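PDB 4LXR: protein toll from Drosophila melanogaster, which serves as the cell-surface receptor for cleaved, active Spätzle, switching on Toll signalling in antifungal immunity and in dorsal-ventral patterning of the embryo. Local coordinates for residues M394-L399 with H417-D422; L368-N373 with V390-S395. All coordinates share one frame; numbering follows the deposited sequence.

Interaction 1: residues M394-L399 with H417-D422; sequences MSRNRL and HLDHND. With NAG (2-acetamido-2-deoxy-beta-D-glucopyranose), chain E.
The asparagine ladder of a leucine-rich-repeat solenoid is the motif that N421 builds here against M394 and L399 of the preceding coil. Its amide nitrogen reaches the carbonyl of M394 (N421 ND2 to M394 O, 3.0 Å, nearly straight at 171°), arriving tilted from the carbonyl plane, and also bonds L418 O of its own coil. On the amide's other side, L399 N donates to N421 OD1 over 3.0 Å, although the position of that oxygen is less sure. L418 CD2 meets M394 CB, and also L399 CD1, the two leucines crossing at about a right angle.

Beside the ladder, S395 OG donates to D419 OD1 at 2.7 Å, from above the carboxylate plane; both residues are buried. D419 CG lies between its backbone N and carbonyl carbon (chi1 44°), which brings the carboxylate back to the serine. A salt bridge joins R398 NH2 to D422 OD2, the oxygen over a guanidinium face, but at 2.5 Å it is suspiciously short and its exact geometry doubtful. One water joins N397 O, H420 O and NAG O6, drawing the sugar into the contact.

The pair of turns follows strands 391-393 and 415-417; strand 450-452 of the next coil packs against H417 and D419.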
loop_
_atom_site.group_PDB
_atom_site.type_symbol
_atom_site.label_atom_id
_atom_site.label_comp_id
_atom_site.label_asym_id
_atom_site.label_seq_id
_atom_site.Cartn_x
_atom_site.Cartn_y
_atom_site.Cartn_z
ATOM N N MET A 394 -9.009 10.232 -9.886
ATOM C CA MET A 394 -9.803 9.811 -11.030
ATOM C C MET A 394 -9.310 8.477 -11.550
ATOM O O MET A 394 -9.410 8.178 -12.756
ATOM C CB MET A 394 -9.783 10.861 -12.141
ATOM C CG MET A 394 -10.294 12.224 -11.684
ATOM S SD MET A 394 -10.538 13.348 -13.055
ATOM C CE MET A 394 -11.815 12.540 -13.999
ATOM N N SER A 395 -8.782 7.680 -10.625
ATOM C CA SER A 395 -8.282 6.341 -10.930
ATOM C C SER A 395 -9.360 5.440 -11.489
ATOM O O SER A 395 -10.524 5.539 -11.094
ATOM C CB SER A 395 -7.738 5.702 -9.654
ATOM O OG SER A 395 -6.944 6.638 -8.965
ATOM N N ARG A 396 -8.956 4.546 -12.387
ATOM C CA ARG A 396 -9.836 3.522 -12.932
ATOM C C ARG A 396 -11.110 4.141 -13.514
ATOM O O ARG A 396 -12.229 3.802 -13.113
ATOM C CB ARG A 396 -10.149 2.448 -11.877
ATOM C CG ARG A 396 -8.924 1.594 -11.477
ATOM C CD ARG A 396 -9.199 0.657 -10.294
ATOM N NE ARG A 396 -9.688 1.415 -9.146
ATOM C CZ ARG A 396 -8.909 1.995 -8.239
ATOM N NH1 ARG A 396 -7.592 1.878 -8.299
ATOM N NH2 ARG A 396 -9.455 2.692 -7.267
ATOM N N ASN A 397 -10.912 5.079 -14.438
ATOM C CA ASN A 397 -11.965 5.546 -15.330
ATOM C C ASN A 397 -11.609 5.088 -16.751
ATOM O O ASN A 397 -10.877 4.125 -16.906
ATOM C CB ASN A 397 -12.138 7.063 -15.222
ATOM C CG ASN A 397 -13.039 7.469 -14.058
ATOM O OD1 ASN A 397 -14.229 7.715 -14.252
ATOM N ND2 ASN A 397 -12.478 7.540 -12.846
ATOM N N ARG A 398 -12.134 5.752 -17.777
ATOM C CA ARG A 398 -11.772 5.460 -19.166
ATOM C C ARG A 398 -11.235 6.736 -19.806
ATOM O O ARG A 398 -11.531 7.032 -20.965
ATOM C CB ARG A 398 -12.980 4.982 -19.974
ATOM C CG ARG A 398 -13.802 3.845 -19.342
ATOM C CD ARG A 398 -12.961 2.646 -18.941
ATOM N NE ARG A 398 -12.227 2.092 -20.072
ATOM C CZ ARG A 398 -10.939 1.760 -20.051
ATOM N NH1 ARG A 398 -10.213 1.927 -18.950
ATOM N NH2 ARG A 398 -10.373 1.264 -21.144
ATOM N N LEU A 399 -10.456 7.501 -19.046
ATOM C CA LEU A 399 -10.007 8.816 -19.507
ATOM C C LEU A 399 -9.120 8.676 -20.716
ATOM O O LEU A 399 -8.193 7.878 -20.716
ATOM C CB LEU A 399 -9.253 9.560 -18.404
ATOM C CG LEU A 399 -10.094 10.011 -17.214
ATOM C CD1 LEU A 399 -9.216 10.768 -16.207
ATOM C CD2 LEU A 399 -11.196 10.899 -17.754
ATOM N N HIS A 417 -4.179 11.971 -9.096
ATOM C CA HIS A 417 -4.175 10.542 -9.415
ATOM C C HIS A 417 -5.018 10.233 -10.641
ATOM O O HIS A 417 -6.254 10.321 -10.604
ATOM C CB HIS A 417 -4.691 9.730 -8.232
ATOM C CG HIS A 417 -3.917 9.958 -6.972
ATOM N ND1 HIS A 417 -2.862 9.156 -6.591
ATOM C CD2 HIS A 417 -4.035 10.908 -6.015
ATOM C CE1 HIS A 417 -2.372 9.596 -5.447
ATOM N NE2 HIS A 417 -3.062 10.660 -5.078
ATOM N N LEU A 418 -4.337 9.854 -11.716
ATOM C CA LEU A 418 -4.984 9.508 -12.963
ATOM C C LEU A 418 -4.623 8.092 -13.367
ATOM O O LEU A 418 -4.692 7.745 -14.546
ATOM C CB LEU A 418 -4.595 10.496 -14.075
ATOM C CG LEU A 418 -5.067 11.937 -13.848
ATOM C CD1 LEU A 418 -4.589 12.844 -14.963
ATOM C CD2 LEU A 418 -6.600 12.019 -13.694
ATOM N N ASP A 419 -4.259 7.265 -12.389
ATOM C CA ASP A 419 -3.816 5.901 -12.684
ATOM C C ASP A 419 -4.930 4.996 -13.250
ATOM O O ASP A 419 -6.079 5.125 -12.863
ATOM C CB ASP A 419 -3.198 5.259 -11.436
ATOM C CG ASP A 419 -4.020 5.523 -10.173
ATOM O OD1 ASP A 419 -4.456 6.669 -9.975
ATOM O OD2 ASP A 419 -4.242 4.587 -9.375
ATOM N N HIS A 420 -4.562 4.076 -14.149
ATOM C CA HIS A 420 -5.480 3.081 -14.718
ATOM C C HIS A 420 -6.537 3.742 -15.610
ATOM O O HIS A 420 -7.736 3.608 -15.399
ATOM C CB HIS A 420 -6.145 2.223 -13.620
ATOM C CG HIS A 420 -5.192 1.725 -12.575
ATOM N ND1 HIS A 420 -4.165 0.849 -12.858
ATOM C CD2 HIS A 420 -5.110 1.983 -11.249
ATOM C CE1 HIS A 420 -3.490 0.590 -11.754
ATOM N NE2 HIS A 420 -4.048 1.259 -10.760
ATOM N N ASN A 421 -6.067 4.479 -16.597
ATOM C CA ASN A 421 -6.943 5.116 -17.559
ATOM C C ASN A 421 -6.413 4.828 -18.962
ATOM O O ASN A 421 -5.590 3.924 -19.130
ATOM C CB ASN A 421 -7.047 6.617 -17.259
ATOM C CG ASN A 421 -8.085 6.916 -16.191
ATOM O OD1 ASN A 421 -9.280 6.761 -16.440
ATOM N ND2 ASN A 421 -7.642 7.327 -14.996
ATOM N N ASP A 422 -6.877 5.570 -19.964
ATOM C CA ASP A 422 -6.420 5.357 -21.340
ATOM C C ASP A 422 -5.726 6.600 -21.861
ATOM O O ASP A 422 -5.904 6.986 -23.015
ATOM C CB ASP A 422 -7.591 5.016 -22.260
ATOM C CG ASP A 422 -8.053 3.586 -22.109
ATOM O OD1 ASP A 422 -7.219 2.672 -22.272
ATOM O OD2 ASP A 422 -9.250 3.377 -21.824
HETATM C C1 NAG E . -4.321 -1.277 -16.029
HETATM C C2 NAG E . -4.354 -2.462 -15.044
HETATM C C3 NAG E . -5.409 -3.484 -15.469
HETATM C C4 NAG E . -6.760 -2.813 -15.690
HETATM C C5 NAG E . -6.593 -1.672 -16.688
HETATM C C6 NAG E . -7.873 -0.921 -16.968
HETATM C C7 NAG E . -2.213 -2.908 -13.913
HETATM C C8 NAG E . -0.914 -3.653 -13.978
HETATM N N2 NAG E . -3.049 -3.098 -14.941
HETATM O O3 NAG E . -5.490 -4.489 -14.466
HETATM O O4 NAG E . -7.689 -3.745 -16.232
HETATM O O5 NAG E . -5.650 -0.724 -16.168
HETATM O O6 NAG E . -8.379 -0.301 -15.793
HETATM O O7 NAG E . -2.492 -2.167 -12.974
HETATM O O HOH W 1 -5.399 3.739 -7.111
HETATM O O HOH W 2 -9.875 1.771 -15.808
#

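Interaction 2: residues L368-N373 with V390-S395; sequences LRLEDN and VTLVMS
V393 is the central bump, its two methyl groups filling the hollow formed by R369 and E371. R369 has two conformers; in the one described here, CG2 of V393 lies over one face of the R369 guanidinium, offset toward the rim and 3.5 Å from R369 NE, while CG1 approaches E371 OE1 at 3.2 Å. In this conformer R369 folds back on E371, NE and NH1 both pointing to OE2, with R369 NH1 to E371 OE2 at 2.7 Å, which probably helps shape the hollow. E371 CG sits between its own backbone N and carbonyl carbon (chi1 65°), and a further bend at chi2 helps bring the carboxylate to the arginine's edge.

Beneath the side chains runs the parallel strand pairing that repeats from coil to coil in a leucine-rich-repeat solenoid. V393 N donates to L368 O, and V393 O receives L370 N at 2.7 Å. Past the strands, D372 N continues the pattern onto S395 O at 2.8 Å.

On the face opposite V393, L368 and L392 lie side by side, and L368 CD2 rests 3.8 Å from L392 CD1. Farther along this buried row, L370 CD1 meets the methyl CE of M394 at 4.1 Å.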
loop_
_atom_site.group_PDB
_atom_site.type_symbol
_atom_site.label_atom_id
_atom_site.label_comp_id
_atom_site.label_asym_id
_atom_site.label_seq_id
_atom_site.Cartn_x
_atom_site.Cartn_y
_atom_site.Cartn_z
ATOM N N LEU A 368 -11.634 15.697 -4.074
ATOM C CA LEU A 368 -12.617 15.246 -5.032
ATOM C C LEU A 368 -12.299 13.825 -5.462
ATOM O O LEU A 368 -11.249 13.568 -6.043
ATOM C CB LEU A 368 -12.686 16.199 -6.235
ATOM C CG LEU A 368 -13.632 15.767 -7.353
ATOM C CD1 LEU A 368 -15.043 15.467 -6.764
ATOM C CD2 LEU A 368 -13.717 16.834 -8.423
ATOM N N ARG A 369 -13.215 12.904 -5.175
ATOM C CA ARG A 369 -13.001 11.490 -5.467
ATOM C C ARG A 369 -13.934 11.021 -6.570
ATOM O O ARG A 369 -15.152 10.932 -6.377
ATOM C CB ARG A 369 -13.214 10.647 -4.211
ATOM C CG ARG A 369 -12.453 11.136 -2.980
ATOM C CD ARG A 369 -10.949 10.910 -3.102
ATOM N NE ARG A 369 -10.613 9.489 -3.234
ATOM C CZ ARG A 369 -9.627 8.880 -2.577
ATOM N NH1 ARG A 369 -9.394 7.587 -2.777
ATOM N NH2 ARG A 369 -8.867 9.565 -1.729
ATOM N N LEU A 370 -13.359 10.729 -7.733
ATOM C CA LEU A 370 -14.132 10.269 -8.874
ATOM C C LEU A 370 -13.688 8.891 -9.339
ATOM O O LEU A 370 -14.068 8.453 -10.423
ATOM C CB LEU A 370 -14.006 11.269 -10.035
ATOM C CG LEU A 370 -14.611 12.648 -9.759
ATOM C CD1 LEU A 370 -14.202 13.666 -10.841
ATOM C CD2 LEU A 370 -16.126 12.516 -9.681
ATOM N N GLU A 371 -12.859 8.220 -8.541
ATOM C CA GLU A 371 -12.264 6.959 -8.986
ATOM C C GLU A 371 -13.355 5.900 -9.207
ATOM O O GLU A 371 -14.449 6.001 -8.648
ATOM C CB GLU A 371 -11.159 6.481 -8.008
ATOM C CG GLU A 371 -11.642 6.109 -6.585
ATOM C CD GLU A 371 -11.615 7.281 -5.608
ATOM O OE1 GLU A 371 -11.715 8.450 -6.058
ATOM O OE2 GLU A 371 -11.473 7.030 -4.382
ATOM N N ASP A 372 -13.060 4.908 -10.043
ATOM C CA ASP A 372 -13.979 3.796 -10.325
ATOM C C ASP A 372 -15.298 4.232 -10.956
ATOM O O ASP A 372 -16.403 3.927 -10.475
ATOM C CB ASP A 372 -14.163 2.891 -9.095
ATOM C CG ASP A 372 -12.862 2.178 -8.712
ATOM O OD1 ASP A 372 -12.448 1.237 -9.425
ATOM O OD2 ASP A 372 -12.237 2.582 -7.721
ATOM N N ASN A 373 -15.145 4.936 -12.067
ATOM C CA ASN A 373 -16.254 5.385 -12.871
ATOM C C ASN A 373 -15.926 5.164 -14.345
ATOM O O ASN A 373 -14.970 4.467 -14.669
ATOM C CB ASN A 373 -16.560 6.850 -12.551
ATOM C CG ASN A 373 -17.481 6.985 -11.338
ATOM O OD1 ASN A 373 -18.660 6.662 -11.421
ATOM N ND2 ASN A 373 -16.937 7.417 -10.213
ATOM N N VAL A 390 -7.195 20.245 -3.537
ATOM C CA VAL A 390 -5.866 19.806 -3.124
ATOM C C VAL A 390 -5.552 18.412 -3.692
ATOM O O VAL A 390 -4.470 18.186 -4.253
ATOM C CB VAL A 390 -5.715 19.836 -1.588
ATOM C CG1 VAL A 390 -4.349 19.318 -1.168
ATOM C CG2 VAL A 390 -5.935 21.258 -1.068
ATOM N N THR A 391 -6.490 17.477 -3.563
ATOM C CA THR A 391 -6.303 16.189 -4.219
ATOM C C THR A 391 -7.484 15.793 -5.102
ATOM O O THR A 391 -8.645 15.944 -4.718
ATOM C CB THR A 391 -5.872 15.038 -3.259
ATOM O OG1 THR A 391 -6.936 14.121 -3.072
ATOM C CG2 THR A 391 -5.401 15.558 -1.944
ATOM N N LEU A 392 -7.144 15.330 -6.306
ATOM C CA LEU A 392 -8.091 14.883 -7.315
ATOM C C LEU A 392 -7.799 13.416 -7.628
ATOM O O LEU A 392 -6.679 13.062 -8.042
ATOM C CB LEU A 392 -7.961 15.733 -8.592
ATOM C CG LEU A 392 -8.856 15.359 -9.775
ATOM C CD1 LEU A 392 -10.354 15.410 -9.364
ATOM C CD2 LEU A 392 -8.595 16.260 -11.010
ATOM N N VAL A 393 -8.793 12.558 -7.414
ATOM C CA VAL A 393 -8.621 11.123 -7.659
ATOM C C VAL A 393 -9.574 10.688 -8.763
ATOM O O VAL A 393 -10.794 10.799 -8.615
ATOM C CB VAL A 393 -8.851 10.272 -6.383
ATOM C CG1 VAL A 393 -8.540 8.796 -6.641
ATOM C CG2 VAL A 393 -8.002 10.785 -5.243
ATOM N N MET A 394 -9.009 10.232 -9.886
ATOM C CA MET A 394 -9.803 9.811 -11.030
ATOM C C MET A 394 -9.310 8.477 -11.550
ATOM O O MET A 394 -9.410 8.178 -12.756
ATOM C CB MET A 394 -9.783 10.861 -12.141
ATOM C CG MET A 394 -10.294 12.224 -11.684
ATOM S SD MET A 394 -10.538 13.348 -13.055
ATOM C CE MET A 394 -11.815 12.540 -13.999
ATOM N N SER A 395 -8.782 7.680 -10.625
ATOM C CA SER A 395 -8.282 6.341 -10.930
ATOM C C SER A 395 -9.360 5.440 -11.489
ATOM O O SER A 395 -10.524 5.539 -11.094
ATOM C CB SER A 395 -7.738 5.702 -9.654
ATOM O OG SER A 395 -6.944 6.638 -8.965
#

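Interactions 1 and 2 illustrate how successive coils stack, by strand pairing in interaction 2 and through the following turns in interaction 1: their centres lie 9 Å apart, and M394 and S395 belong to both. LRR 11 is the middle layer, pairing with LRR 10 through 368-373 and with LRR 12 through 417-422. A salt bridge from R396 NE to D372 OD1, 2.8 Å, ties the turns together, and H417 N probably bonds L392 O at 2.9 Å. The ladder also steps across, since N397 ND2 donates to L370 O, as N421 ND2 does to M394 O one coil later. Attached glycan lies beside interaction 1, the R398 side chain about 4 Å from another bound NAG; the D372 side chain is about 8 Å from a bound NAG.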